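Local coordinates for GTPase-activating protein skywalker (Drosophila melanogaster, PDB 6R82) that acts, as a whole protein of which this is the TLDc domain, as a Rab35 GTPase-activating protein regulating synaptic vesicle protein turnover through endosomal trafficking, at residues L15-S20 against F101-E106; L58-I61 against E67-G70; A108-V113 against P166-S171; I146-N151 against G172-R177. All coordinates share one frame; numbering follows the deposited sequence.

How the interactions relate
Four contacts within the TLDc domain illustrate how the chemistry of a contact follows its place in a sheet. Interaction 2 lies nearest the centre of the chain and is the one built on backbone hydrogen bonds, within a buried hairpin. Interactions 1 and 4 are also buried but depend on apolar side chains: the first seats a helix on the sheet, the other joins two strands of that sheet that do not pair. Interaction 3, partly exposed, brings a loop against a tyrosine. Neighbouring strands carry interactions 1, 2 and 3, while Phe-69 and Ile-61 of interaction 2 extend to Phe-174 and Met-148 of interaction 4. Leu-168 of interaction 3 touches Phe-69 and also Ile-146 of interaction 4.

Interaction 1 of 4, residues L15-S20 against F101-E106; sequences LFTLWS and FSLYPE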
loop_
_atom_site.group_PDB
_atom_site.type_symbol
_atom_site.label_atom_id
_atom_site.label_comp_id
_atom_site.label_asym_id
_atom_site.label_seq_id
_atom_site.Cartn_x
_atom_site.Cartn_y
_atom_site.Cartn_z
ATOM N N LEU A 15 7.022 2.627 -11.353
ATOM C CA LEU A 15 7.663 1.400 -10.885
ATOM C C LEU A 15 9.180 1.501 -10.971
ATOM O O LEU A 15 9.891 1.118 -10.032
ATOM C CB LEU A 15 7.183 0.204 -11.707
ATOM C CG LEU A 15 5.809 -0.387 -11.385
ATOM C CD1 LEU A 15 5.579 -1.614 -12.240
ATOM C CD2 LEU A 15 5.762 -0.752 -9.933
ATOM N N PHE A 16 9.692 1.998 -12.104
ATOM C CA PHE A 16 11.139 2.099 -12.278
ATOM C C PHE A 16 11.745 3.093 -11.301
ATOM O O PHE A 16 12.869 2.882 -10.827
ATOM C CB PHE A 16 11.470 2.468 -13.729
ATOM C CG PHE A 16 11.306 1.321 -14.690
ATOM C CD1 PHE A 16 12.270 0.326 -14.770
ATOM C CD2 PHE A 16 10.181 1.223 -15.500
ATOM C CE1 PHE A 16 12.119 -0.753 -15.636
ATOM C CE2 PHE A 16 10.023 0.157 -16.379
ATOM C CZ PHE A 16 11.003 -0.836 -16.451
ATOM N N THR A 17 10.999 4.154 -10.955
ATOM C CA THR A 17 11.456 5.102 -9.936
ATOM C C THR A 17 11.528 4.445 -8.570
ATOM O O THR A 17 12.450 4.715 -7.794
ATOM C CB THR A 17 10.520 6.313 -9.874
ATOM O OG1 THR A 17 10.356 6.858 -11.188
ATOM C CG2 THR A 17 11.077 7.383 -8.955
ATOM N N LEU A 18 10.550 3.589 -8.253
ATOM C CA LEU A 18 10.484 2.927 -6.950
ATOM C C LEU A 18 11.416 1.728 -6.824
ATOM O O LEU A 18 11.639 1.261 -5.702
ATOM C CB LEU A 18 9.061 2.420 -6.684
ATOM C CG LEU A 18 7.978 3.451 -6.455
ATOM C CD1 LEU A 18 6.666 2.736 -6.252
ATOM C CD2 LEU A 18 8.334 4.289 -5.245
ATOM N N TRP A 19 11.928 1.203 -7.943
ATOM C CA TRP A 19 12.478 -0.153 -7.943
ATOM C C TRP A 19 13.568 -0.333 -6.891
ATOM O O TRP A 19 13.589 -1.353 -6.180
ATOM C CB TRP A 19 13.000 -0.520 -9.332
ATOM C CG TRP A 19 12.953 -2.011 -9.594
ATOM C CD1 TRP A 19 14.021 -2.845 -9.819
ATOM C CD2 TRP A 19 11.781 -2.842 -9.634
ATOM N NE1 TRP A 19 13.578 -4.141 -10.002
ATOM C CE2 TRP A 19 12.213 -4.167 -9.894
ATOM C CE3 TRP A 19 10.407 -2.594 -9.487
ATOM C CZ2 TRP A 19 11.322 -5.240 -10.002
ATOM C CZ3 TRP A 19 9.523 -3.656 -9.592
ATOM C CH2 TRP A 19 9.983 -4.967 -9.844
ATOM N N SER A 20 14.460 0.651 -6.743
ATOM C CA SER A 20 15.572 0.491 -5.807
ATOM C C SER A 20 15.139 0.564 -4.346
ATOM O O SER A 20 15.943 0.231 -3.468
ATOM C CB SER A 20 16.665 1.542 -6.068
ATOM O OG SER A 20 16.165 2.865 -5.955
ATOM N N PHE A 101 5.658 5.174 0.887
ATOM C CA PHE A 101 6.424 6.051 0.018
ATOM C C PHE A 101 5.503 7.147 -0.493
ATOM O O PHE A 101 4.275 7.010 -0.480
ATOM C CB PHE A 101 7.048 5.285 -1.161
ATOM C CG PHE A 101 6.041 4.742 -2.132
ATOM C CD1 PHE A 101 5.572 5.515 -3.180
ATOM C CD2 PHE A 101 5.551 3.454 -1.988
ATOM C CE1 PHE A 101 4.632 5.018 -4.073
ATOM C CE2 PHE A 101 4.619 2.944 -2.877
ATOM C CZ PHE A 101 4.156 3.729 -3.924
ATOM N N SER A 102 6.119 8.234 -0.956
ATOM C CA SER A 102 5.448 9.238 -1.767
ATOM C C SER A 102 6.343 9.576 -2.946
ATOM O O SER A 102 7.570 9.599 -2.816
ATOM C CB SER A 102 5.128 10.521 -0.969
ATOM O OG SER A 102 6.226 10.929 -0.172
ATOM N N LEU A 103 5.725 9.825 -4.097
ATOM C CA LEU A 103 6.448 10.260 -5.285
ATOM C C LEU A 103 6.210 11.724 -5.639
ATOM O O LEU A 103 7.136 12.378 -6.123
ATOM C CB LEU A 103 6.076 9.376 -6.486
ATOM C CG LEU A 103 6.537 7.914 -6.409
ATOM C CD1 LEU A 103 6.354 7.201 -7.745
ATOM C CD2 LEU A 103 7.984 7.832 -5.956
ATOM N N TYR A 104 5.008 12.251 -5.391
ATOM C CA TYR A 104 4.651 13.649 -5.612
ATOM C C TYR A 104 3.687 14.081 -4.515
ATOM O O TYR A 104 2.871 13.271 -4.060
ATOM C CB TYR A 104 4.011 13.872 -6.991
ATOM C CG TYR A 104 4.877 13.419 -8.148
ATOM C CD1 TYR A 104 4.654 12.192 -8.772
ATOM C CD2 TYR A 104 5.924 14.215 -8.618
ATOM C CE1 TYR A 104 5.447 11.762 -9.836
ATOM C CE2 TYR A 104 6.725 13.797 -9.681
ATOM C CZ TYR A 104 6.481 12.570 -10.286
ATOM O OH TYR A 104 7.269 12.148 -11.340
ATOM N N PRO A 105 3.757 15.350 -4.060
ATOM C CA PRO A 105 4.713 16.374 -4.498
ATOM C C PRO A 105 6.121 16.097 -3.981
ATOM O O PRO A 105 7.096 16.275 -4.705
ATOM C CB PRO A 105 4.144 17.660 -3.891
ATOM C CG PRO A 105 3.392 17.203 -2.674
ATOM C CD PRO A 105 2.829 15.860 -3.028
ATOM N N GLU A 106 6.215 15.653 -2.733
ATOM C CA GLU A 106 7.481 15.233 -2.159
ATOM C C GLU A 106 7.840 13.828 -2.637
ATOM O O GLU A 106 7.022 13.104 -3.215
ATOM C CB GLU A 106 7.415 15.261 -0.634
ATOM C CG GLU A 106 7.008 16.595 -0.046
ATOM C CD GLU A 106 8.203 17.483 0.244
ATOM O OE1 GLU A 106 8.804 18.010 -0.718
ATOM O OE2 GLU A 106 8.543 17.644 1.439
#
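A chi1 of -69° in Leu-18 sets CG opposite the residue's own carbonyl carbon and carries both methyl groups outward from the helix, while Phe-101, with chi1 at 67°, holds its ring between its own backbone N and carbonyl carbon, where Leu-18 can lie over it. The two side chains cross at about a right angle. CD1 of Leu-18 sits over one face of the Phe-101 ring, 3.9 Å from the centroid and displaced toward the rim, a CH-pi contact whose shortest approach is 3.6 Å, from CD1 to Phe-101 CZ. The other methyl, Leu-18 CD2, bridges the two strand residues, meeting Leu-103 CD2 at 3.6 Å and Phe-101 CD1 at 3.7 Å. This is helix-on-sheet packing in the TLDc domain, with helix 13-18 laid over strand 99-104 and Leu-18 also reaching Leu-58 and Met-60 of strand 57-63. At Leu-103 the strand departs from regular pairing: Leu-103 and Tyr-104 both face Val-68, a classic beta bulge. Toward the partly exposed margin, Thr-17 turns its methyl inward, and CG2 stands 4.3 Å from Leu-103 CD2. Its hydroxyl OG1 is engaged by Gln-13 O, one turn back in the helix. Trp-21 touches both Phe-101 and Leu-103.

Interaction 2 of 4, residues L58-I61 against E67-G70; sequences LLMI and EVFG
Ile-61 and Phe-69 form an antiparallel hydrogen-bonded pair, and the tight part of this hairpin runs along the backbones from their bonds through to Gly-70. Ile-61 N donates to Phe-69 O at 2.7 Å, with 166° at the hydrogen. The return bond, from Phe-69 N to Ile-61 O, is longer at 3.1 Å. Ile-61 O is shared: the CA of Val-68 also approaches it, at 3.3 Å, in a CA-H...O contact. A second such contact closes the next, non-hydrogen-bonded pair, Met-60 with Gly-70. Because Gly-70 has no side chain, Leu-59 O can come within 3.1 Å of its CA and the two backbones can draw close.

The side-chain layers are looser. On the face that carries Ile-61 and Phe-69, Phe-69 has chi1 at 55°, which brings its ring back over its partner strand; one ring face lies over Ile-61 CB, and Ile-61 CD1 reaches Phe-69 CE2 at 4.0 Å. On the Met-60 face, Met-60 CG stands 4.4 Å from Val-68 CG1. At the turn end Glu-67 contributes little across the pair; its carboxylate OE1 is instead bonded to Thr-63 OG1.

The beta hairpin lies inside the antiparallel TLDc sheet: strand 57-63 pairs on its other side with strand 173-185, and strand 68-73 with strand 99-104. Helix 13-18 packs on Met-60, whereas Leu-168, from a loop, adjoins Phe-69.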
loop_
_atom_site.group_PDB
_atom_site.type_symbol
_atom_site.label_atom_id
_atom_site.label_comp_id
_atom_site.label_asym_id
_atom_site.label_seq_id
_atom_site.Cartn_x
_atom_site.Cartn_y
_atom_site.Cartn_z
ATOM N N LEU A 58 2.537 -4.027 -4.160
ATOM C CA LEU A 58 2.895 -2.620 -4.237
ATOM C C LEU A 58 1.631 -1.846 -4.583
ATOM O O LEU A 58 1.019 -2.082 -5.631
ATOM C CB LEU A 58 3.989 -2.384 -5.286
ATOM C CG LEU A 58 4.631 -0.992 -5.321
ATOM C CD1 LEU A 58 5.185 -0.625 -3.952
ATOM C CD2 LEU A 58 5.747 -0.966 -6.349
ATOM N N LEU A 59 1.237 -0.946 -3.699
ATOM C CA LEU A 59 0.009 -0.181 -3.853
ATOM C C LEU A 59 0.372 1.243 -4.255
ATOM O O LEU A 59 1.213 1.872 -3.606
ATOM C CB LEU A 59 -0.793 -0.201 -2.548
ATOM C CG LEU A 59 -2.259 0.211 -2.640
ATOM C CD1 LEU A 59 -3.121 -0.636 -1.702
ATOM C CD2 LEU A 59 -2.381 1.689 -2.320
ATOM N N MET A 60 -0.242 1.739 -5.326
ATOM C CA MET A 60 0.046 3.076 -5.841
ATOM C C MET A 60 -1.245 3.863 -6.010
ATOM O O MET A 60 -2.141 3.435 -6.740
ATOM C CB MET A 60 0.791 3.009 -7.173
ATOM C CG MET A 60 1.687 4.225 -7.390
ATOM S SD MET A 60 2.888 3.936 -8.689
ATOM C CE MET A 60 3.672 2.416 -8.118
ATOM N N ILE A 61 -1.320 5.026 -5.368
ATOM C CA ILE A 61 -2.495 5.890 -5.411
ATOM C C ILE A 61 -2.146 7.156 -6.177
ATOM O O ILE A 61 -1.138 7.813 -5.885
ATOM C CB ILE A 61 -2.995 6.242 -3.998
ATOM C CG1 ILE A 61 -3.443 4.976 -3.268
ATOM C CG2 ILE A 61 -4.130 7.278 -4.063
ATOM C CD1 ILE A 61 -3.469 5.105 -1.770
ATOM N N GLU A 67 -1.272 14.234 -6.554
ATOM C CA GLU A 67 -0.311 13.630 -5.642
ATOM C C GLU A 67 -0.233 12.125 -5.896
ATOM O O GLU A 67 -1.221 11.486 -6.274
ATOM C CB GLU A 67 -0.691 13.901 -4.184
ATOM C CG GLU A 67 -0.730 15.384 -3.815
ATOM C CD GLU A 67 -2.125 15.874 -3.466
ATOM O OE1 GLU A 67 -3.038 15.030 -3.311
ATOM O OE2 GLU A 67 -2.312 17.111 -3.357
ATOM N N VAL A 68 0.957 11.564 -5.698
ATOM C CA VAL A 68 1.231 10.156 -5.972
ATOM C C VAL A 68 1.967 9.584 -4.776
ATOM O O VAL A 68 3.029 10.092 -4.397
ATOM C CB VAL A 68 2.052 9.962 -7.256
ATOM C CG1 VAL A 68 2.610 8.545 -7.323
ATOM C CG2 VAL A 68 1.194 10.246 -8.471
ATOM N N PHE A 69 1.403 8.537 -4.177
ATOM C CA PHE A 69 1.986 7.890 -3.010
ATOM C C PHE A 69 1.401 6.481 -2.907
ATOM O O PHE A 69 0.558 6.076 -3.712
ATOM C CB PHE A 69 1.744 8.712 -1.741
ATOM C CG PHE A 69 0.295 9.020 -1.479
ATOM C CD1 PHE A 69 -0.300 10.151 -2.022
ATOM C CD2 PHE A 69 -0.473 8.176 -0.689
ATOM C CE1 PHE A 69 -1.629 10.437 -1.777
ATOM C CE2 PHE A 69 -1.804 8.453 -0.445
ATOM C CZ PHE A 69 -2.383 9.587 -0.990
ATOM N N GLY A 70 1.874 5.722 -1.922
ATOM C CA GLY A 70 1.435 4.346 -1.805
ATOM C C GLY A 70 2.223 3.595 -0.753
ATOM O O GLY A 70 2.781 4.193 0.170
#

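Interaction 3 of 4, residues A108-V113 against P166-S171; sequences AKYPWV and PPLCPS
The aromatic ring of Tyr-110 is the flat group here, and Pro-166 and Leu-168 both approach it obliquely, from the same side of its plane. They take different parts of its rim. Pro-166 gathers at the hydroxyl end, where its CD lies 3.4 Å from Tyr-110 CZ and 3.3 Å from Tyr-110 OH, and its CG is 3.4 Å from the same oxygen. The hydroxyl oxygen thus lies against the CD and CG of the proline ring, and the two side chains cross at about a right angle. Leu-168 approaches at the CE2 side of the ring, its CD2 4.0 Å from Tyr-110 CE2, with the two side chains running past one another in opposite directions. The tyrosine's CG lies beside its own backbone N (chi1 -55°), which points the ring at the loop. The burial is graded: Leu-168 is buried, Tyr-110 partly exposed and Pro-166 exposed, so the contact runs from the interior to the surface. It is apolar packing of a loop against a short strand, within the TLDc domain. The backbone of the loop is held independently, through Leu-168 N bonded to Thr-157 OG1. Strand 108-110 pairs with strand 99-104, with Ala-108 bonded to Ser-102 and Tyr-110 to Leu-100, while the loop of 166-171, between strands 154-156 and 173-185, tucks Leu-168 against Phe-69 of strand 68-73 and Ile-146 of strand 146-149.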
loop_
_atom_site.group_PDB
_atom_site.type_symbol
_atom_site.label_atom_id
_atom_site.label_comp_id
_atom_site.label_asym_id
_atom_site.label_seq_id
_atom_site.Cartn_x
_atom_site.Cartn_y
_atom_site.Cartn_z
ATOM N N ALA A 108 9.809 10.540 -0.891
ATOM C CA ALA A 108 10.439 10.017 0.312
ATOM C C ALA A 108 10.010 8.577 0.537
ATOM O O ALA A 108 8.973 8.127 0.040
ATOM C CB ALA A 108 10.093 10.864 1.540
ATOM N N LYS A 109 10.820 7.864 1.318
ATOM C CA LYS A 109 10.520 6.504 1.739
ATOM C C LYS A 109 10.456 6.492 3.258
ATOM O O LYS A 109 11.405 6.918 3.922
ATOM C CB LYS A 109 11.575 5.516 1.235
ATOM C CG LYS A 109 11.352 4.094 1.730
ATOM C CD LYS A 109 12.561 3.195 1.491
ATOM C CE LYS A 109 12.274 1.784 2.002
ATOM N NZ LYS A 109 13.346 0.814 1.682
ATOM N N TYR A 110 9.335 6.026 3.808
ATOM C CA TYR A 110 9.197 5.919 5.256
ATOM C C TYR A 110 9.215 4.454 5.660
ATOM O O TYR A 110 8.171 3.780 5.602
ATOM C CB TYR A 110 7.916 6.601 5.738
ATOM C CG TYR A 110 7.849 8.031 5.277
ATOM C CD1 TYR A 110 8.499 9.037 5.983
ATOM C CD2 TYR A 110 7.177 8.372 4.109
ATOM C CE1 TYR A 110 8.459 10.340 5.554
ATOM C CE2 TYR A 110 7.134 9.670 3.666
ATOM C CZ TYR A 110 7.774 10.656 4.395
ATOM O OH TYR A 110 7.732 11.960 3.957
ATOM N N PRO A 111 10.365 3.916 6.066
ATOM C CA PRO A 111 10.415 2.536 6.557
ATOM C C PRO A 111 9.837 2.419 7.960
ATOM O O PRO A 111 9.494 3.402 8.619
ATOM C CB PRO A 111 11.913 2.216 6.548
ATOM C CG PRO A 111 12.567 3.557 6.735
ATOM C CD PRO A 111 11.700 4.536 6.001
ATOM N N TRP A 112 9.715 1.171 8.404
ATOM C CA TRP A 112 9.298 0.892 9.768
ATOM C C TRP A 112 10.312 1.473 10.751
ATOM O O TRP A 112 11.525 1.334 10.570
ATOM C CB TRP A 112 9.174 -0.620 9.961
ATOM C CG TRP A 112 8.867 -1.053 11.352
ATOM C CD1 TRP A 112 7.970 -0.482 12.210
ATOM C CD2 TRP A 112 9.440 -2.173 12.052
ATOM N NE1 TRP A 112 7.950 -1.175 13.399
ATOM C CE2 TRP A 112 8.843 -2.213 13.330
ATOM C CE3 TRP A 112 10.393 -3.143 11.721
ATOM C CZ2 TRP A 112 9.170 -3.185 14.280
ATOM C CZ3 TRP A 112 10.721 -4.110 12.664
ATOM C CH2 TRP A 112 10.110 -4.122 13.929
ATOM N N VAL A 113 9.812 2.119 11.808
ATOM C CA VAL A 113 10.700 2.750 12.780
ATOM C C VAL A 113 11.516 1.747 13.582
ATOM O O VAL A 113 12.503 2.135 14.219
ATOM C CB VAL A 113 9.896 3.666 13.728
ATOM C CG1 VAL A 113 9.259 4.805 12.944
ATOM C CG2 VAL A 113 8.839 2.869 14.479
ATOM N N PRO A 166 4.858 12.190 7.694
ATOM C CA PRO A 166 3.891 13.278 7.602
ATOM C C PRO A 166 2.736 12.866 6.711
ATOM O O PRO A 166 2.843 11.872 5.977
ATOM C CB PRO A 166 4.707 14.408 6.961
ATOM C CG PRO A 166 5.615 13.673 6.028
ATOM C CD PRO A 166 5.974 12.381 6.750
ATOM N N PRO A 167 1.618 13.587 6.749
ATOM C CA PRO A 167 0.587 13.379 5.726
ATOM C C PRO A 167 1.204 13.368 4.334
ATOM O O PRO A 167 1.961 14.264 3.964
ATOM C CB PRO A 167 -0.352 14.572 5.935
ATOM C CG PRO A 167 -0.261 14.828 7.413
ATOM C CD PRO A 167 1.178 14.529 7.795
ATOM N N LEU A 168 0.908 12.317 3.573
ATOM C CA LEU A 168 1.555 12.106 2.281
ATOM C C LEU A 168 1.004 13.010 1.185
ATOM O O LEU A 168 1.515 12.983 0.058
ATOM C CB LEU A 168 1.445 10.631 1.879
ATOM C CG LEU A 168 1.705 9.651 3.029
ATOM C CD1 LEU A 168 1.215 8.258 2.684
ATOM C CD2 LEU A 168 3.180 9.618 3.379
ATOM N N CYS A 169 -0.019 13.796 1.482
ATOM C CA CYS A 169 -0.378 14.971 0.702
ATOM C C CYS A 169 -0.686 16.089 1.691
ATOM O O CYS A 169 -1.024 15.818 2.848
ATOM C CB CYS A 169 -1.566 14.713 -0.235
ATOM S SG CYS A 169 -3.024 13.984 0.527
ATOM N N PRO A 170 -0.542 17.357 1.270
ATOM C CA PRO A 170 -0.667 18.464 2.248
ATOM C C PRO A 170 -2.006 18.493 2.976
ATOM O O PRO A 170 -2.031 18.508 4.216
ATOM C CB PRO A 170 -0.443 19.707 1.374
ATOM C CG PRO A 170 0.402 19.202 0.223
ATOM C CD PRO A 170 -0.169 17.848 -0.069
ATOM N N SER A 171 -3.119 18.514 2.241
ATOM C CA SER A 171 -4.421 18.281 2.848
ATOM C C SER A 171 -4.483 16.866 3.418
ATOM O O SER A 171 -3.886 15.931 2.879
ATOM C CB SER A 171 -5.531 18.491 1.816
ATOM O OG SER A 171 -6.627 17.624 2.055
#

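Interaction 4 of 4, residues I146-N151 against G172-R177; sequences IWMDEN and GDFEIR
Strands 146-149 and 173-176 run at 52° to one another, their axes approaching to 9.0 Å, and Met-148, Phe-174 and Ile-176 meet across that distance. Both strands pair antiparallel with strand 154-156 in the TLDc sheet, so they are second neighbours, joined through side chains and not by backbone bonds. Met-148 touches both Phe-174 and Ile-176. Its chi1 of -71° and extended chi2 carry the sulfur SD to Ile-176 CD1 at 3.7 Å, with Met-148 CG 4.0 Å from the same methyl. Met-148 CG also stands at the edge of the Phe-174 ring, 4.2 Å from CZ, and Met-148 crosses both partners at about a right angle. Phe-174 CZ has a second neighbour in the backbone, Trp-147 O, at 3.9 Å. Ile-61 of strand 57-63 touches both Met-148 and Phe-174, and the Phe-69 ring meets Phe-174 edge-to-face, which continues this apolar layer toward the hairpin. Asp-149 forms an Asx turn, its OD1 accepting Asn-151 N at 2.9 Å from a position 46° above the carboxylate plane, and also bonding to Arg-153 N.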
loop_
_atom_site.group_PDB
_atom_site.type_symbol
_atom_site.label_atom_id
_atom_site.label_comp_id
_atom_site.label_asym_id
_atom_site.label_seq_id
_atom_site.Cartn_x
_atom_site.Cartn_y
_atom_site.Cartn_z
ATOM N N ILE A 146 -2.360 5.743 5.620
ATOM C CA ILE A 146 -3.241 5.686 4.458
ATOM C C ILE A 146 -4.540 5.027 4.893
ATOM O O ILE A 146 -4.515 3.989 5.564
ATOM C CB ILE A 146 -2.620 4.914 3.274
ATOM C CG1 ILE A 146 -1.275 5.508 2.874
ATOM C CG2 ILE A 146 -3.550 4.923 2.067
ATOM C CD1 ILE A 146 -0.679 4.854 1.638
ATOM N N TRP A 147 -5.666 5.627 4.513
ATOM C CA TRP A 147 -6.992 5.113 4.834
ATOM C C TRP A 147 -7.866 5.345 3.618
ATOM O O TRP A 147 -7.830 6.429 3.038
ATOM C CB TRP A 147 -7.587 5.813 6.064
ATOM C CG TRP A 147 -8.928 5.255 6.497
ATOM C CD1 TRP A 147 -9.153 4.356 7.493
ATOM C CD2 TRP A 147 -10.214 5.559 5.933
ATOM N NE1 TRP A 147 -10.502 4.085 7.595
ATOM C CE2 TRP A 147 -11.172 4.807 6.645
ATOM C CE3 TRP A 147 -10.644 6.396 4.898
ATOM C CZ2 TRP A 147 -12.533 4.864 6.352
ATOM C CZ3 TRP A 147 -11.995 6.452 4.608
ATOM C CH2 TRP A 147 -12.926 5.690 5.333
ATOM N N MET A 148 -8.628 4.334 3.216
ATOM C CA MET A 148 -9.468 4.429 2.031
ATOM C C MET A 148 -10.793 3.725 2.286
ATOM O O MET A 148 -10.853 2.744 3.025
ATOM C CB MET A 148 -8.770 3.817 0.810
ATOM C CG MET A 148 -7.601 4.632 0.274
ATOM S SD MET A 148 -6.965 3.986 -1.299
ATOM C CE MET A 148 -6.152 2.495 -0.682
ATOM N N ASP A 149 -11.853 4.225 1.661
ATOM C CA ASP A 149 -13.192 3.729 1.945
ATOM C C ASP A 149 -13.561 2.565 1.022
ATOM O O ASP A 149 -12.819 2.193 0.107
ATOM C CB ASP A 149 -14.228 4.870 1.865
ATOM C CG ASP A 149 -14.486 5.391 0.435
ATOM O OD1 ASP A 149 -14.263 4.684 -0.573
ATOM O OD2 ASP A 149 -14.959 6.550 0.330
ATOM N N GLU A 150 -14.739 1.994 1.273
ATOM C CA GLU A 150 -15.169 0.768 0.612
ATOM C C GLU A 150 -15.441 0.960 -0.869
ATOM O O GLU A 150 -15.570 -0.038 -1.588
ATOM C CB GLU A 150 -16.429 0.211 1.288
ATOM C CG GLU A 150 -17.684 1.046 1.026
ATOM C CD GLU A 150 -18.846 0.679 1.947
ATOM O OE1 GLU A 150 -19.860 0.152 1.440
ATOM O OE2 GLU A 150 -18.745 0.916 3.172
ATOM N N ASN A 151 -15.542 2.202 -1.339
ATOM C CA ASN A 151 -15.764 2.477 -2.751
ATOM C C ASN A 151 -14.483 2.848 -3.478
ATOM O O ASN A 151 -14.524 3.064 -4.694
ATOM C CB ASN A 151 -16.796 3.597 -2.922
ATOM C CG ASN A 151 -18.117 3.265 -2.265
ATOM O OD1 ASN A 151 -18.553 3.951 -1.338
ATOM N ND2 ASN A 151 -18.753 2.198 -2.730
ATOM N N GLY A 172 -5.208 16.709 4.526
ATOM C CA GLY A 172 -5.276 15.392 5.148
ATOM C C GLY A 172 -6.136 14.368 4.429
ATOM O O GLY A 172 -6.143 13.202 4.835
ATOM N N ASP A 173 -6.860 14.776 3.387
ATOM C CA ASP A 173 -7.795 13.939 2.652
ATOM C C ASP A 173 -7.420 13.927 1.177
ATOM O O ASP A 173 -6.584 14.709 0.716
ATOM C CB ASP A 173 -9.235 14.450 2.782
ATOM C CG ASP A 173 -9.583 14.879 4.188
ATOM O OD1 ASP A 173 -9.162 14.193 5.148
ATOM O OD2 ASP A 173 -10.278 15.908 4.331
ATOM N N PHE A 174 -8.083 13.051 0.427
ATOM C CA PHE A 174 -7.867 12.988 -1.008
ATOM C C PHE A 174 -9.005 12.216 -1.647
ATOM O O PHE A 174 -9.715 11.452 -0.988
ATOM C CB PHE A 174 -6.512 12.343 -1.358
ATOM C CG PHE A 174 -6.303 10.967 -0.764
ATOM C CD1 PHE A 174 -6.673 9.825 -1.464
ATOM C CD2 PHE A 174 -5.725 10.818 0.490
ATOM C CE1 PHE A 174 -6.479 8.565 -0.914
ATOM C CE2 PHE A 174 -5.531 9.570 1.040
ATOM C CZ PHE A 174 -5.910 8.440 0.341
ATOM N N GLU A 175 -9.177 12.446 -2.941
ATOM C CA GLU A 175 -10.015 11.615 -3.784
ATOM C C GLU A 175 -9.115 10.843 -4.735
ATOM O O GLU A 175 -8.131 11.388 -5.250
ATOM C CB GLU A 175 -11.022 12.443 -4.576
ATOM C CG GLU A 175 -12.228 11.641 -5.021
ATOM C CD GLU A 175 -13.017 12.333 -6.105
ATOM O OE1 GLU A 175 -12.623 13.449 -6.500
ATOM O OE2 GLU A 175 -14.030 11.763 -6.564
ATOM N N ILE A 176 -9.453 9.580 -4.961
ATOM C CA ILE A 176 -8.622 8.677 -5.746
ATOM C C ILE A 176 -8.993 8.823 -7.214
ATOM O O ILE A 176 -10.137 8.567 -7.602
ATOM C CB ILE A 176 -8.786 7.225 -5.274
ATOM C CG1 ILE A 176 -8.215 7.085 -3.861
ATOM C CG2 ILE A 176 -8.103 6.257 -6.247
ATOM C CD1 ILE A 176 -9.203 6.543 -2.851
ATOM N N ARG A 177 -8.028 9.248 -8.029
ATOM C CA ARG A 177 -8.233 9.234 -9.470
ATOM C C ARG A 177 -8.021 7.835 -10.030
ATOM O O ARG A 177 -8.838 7.338 -10.810
ATOM C CB ARG A 177 -7.299 10.229 -10.154
ATOM C CG ARG A 177 -7.710 10.532 -11.584
ATOM C CD ARG A 177 -6.561 11.106 -12.392
ATOM N NE ARG A 177 -5.936 12.250 -11.732
ATOM C CZ ARG A 177 -5.210 13.172 -12.363
ATOM N NH1 ARG A 177 -5.024 13.090 -13.678
ATOM N NH2 ARG A 177 -4.674 14.178 -11.682
#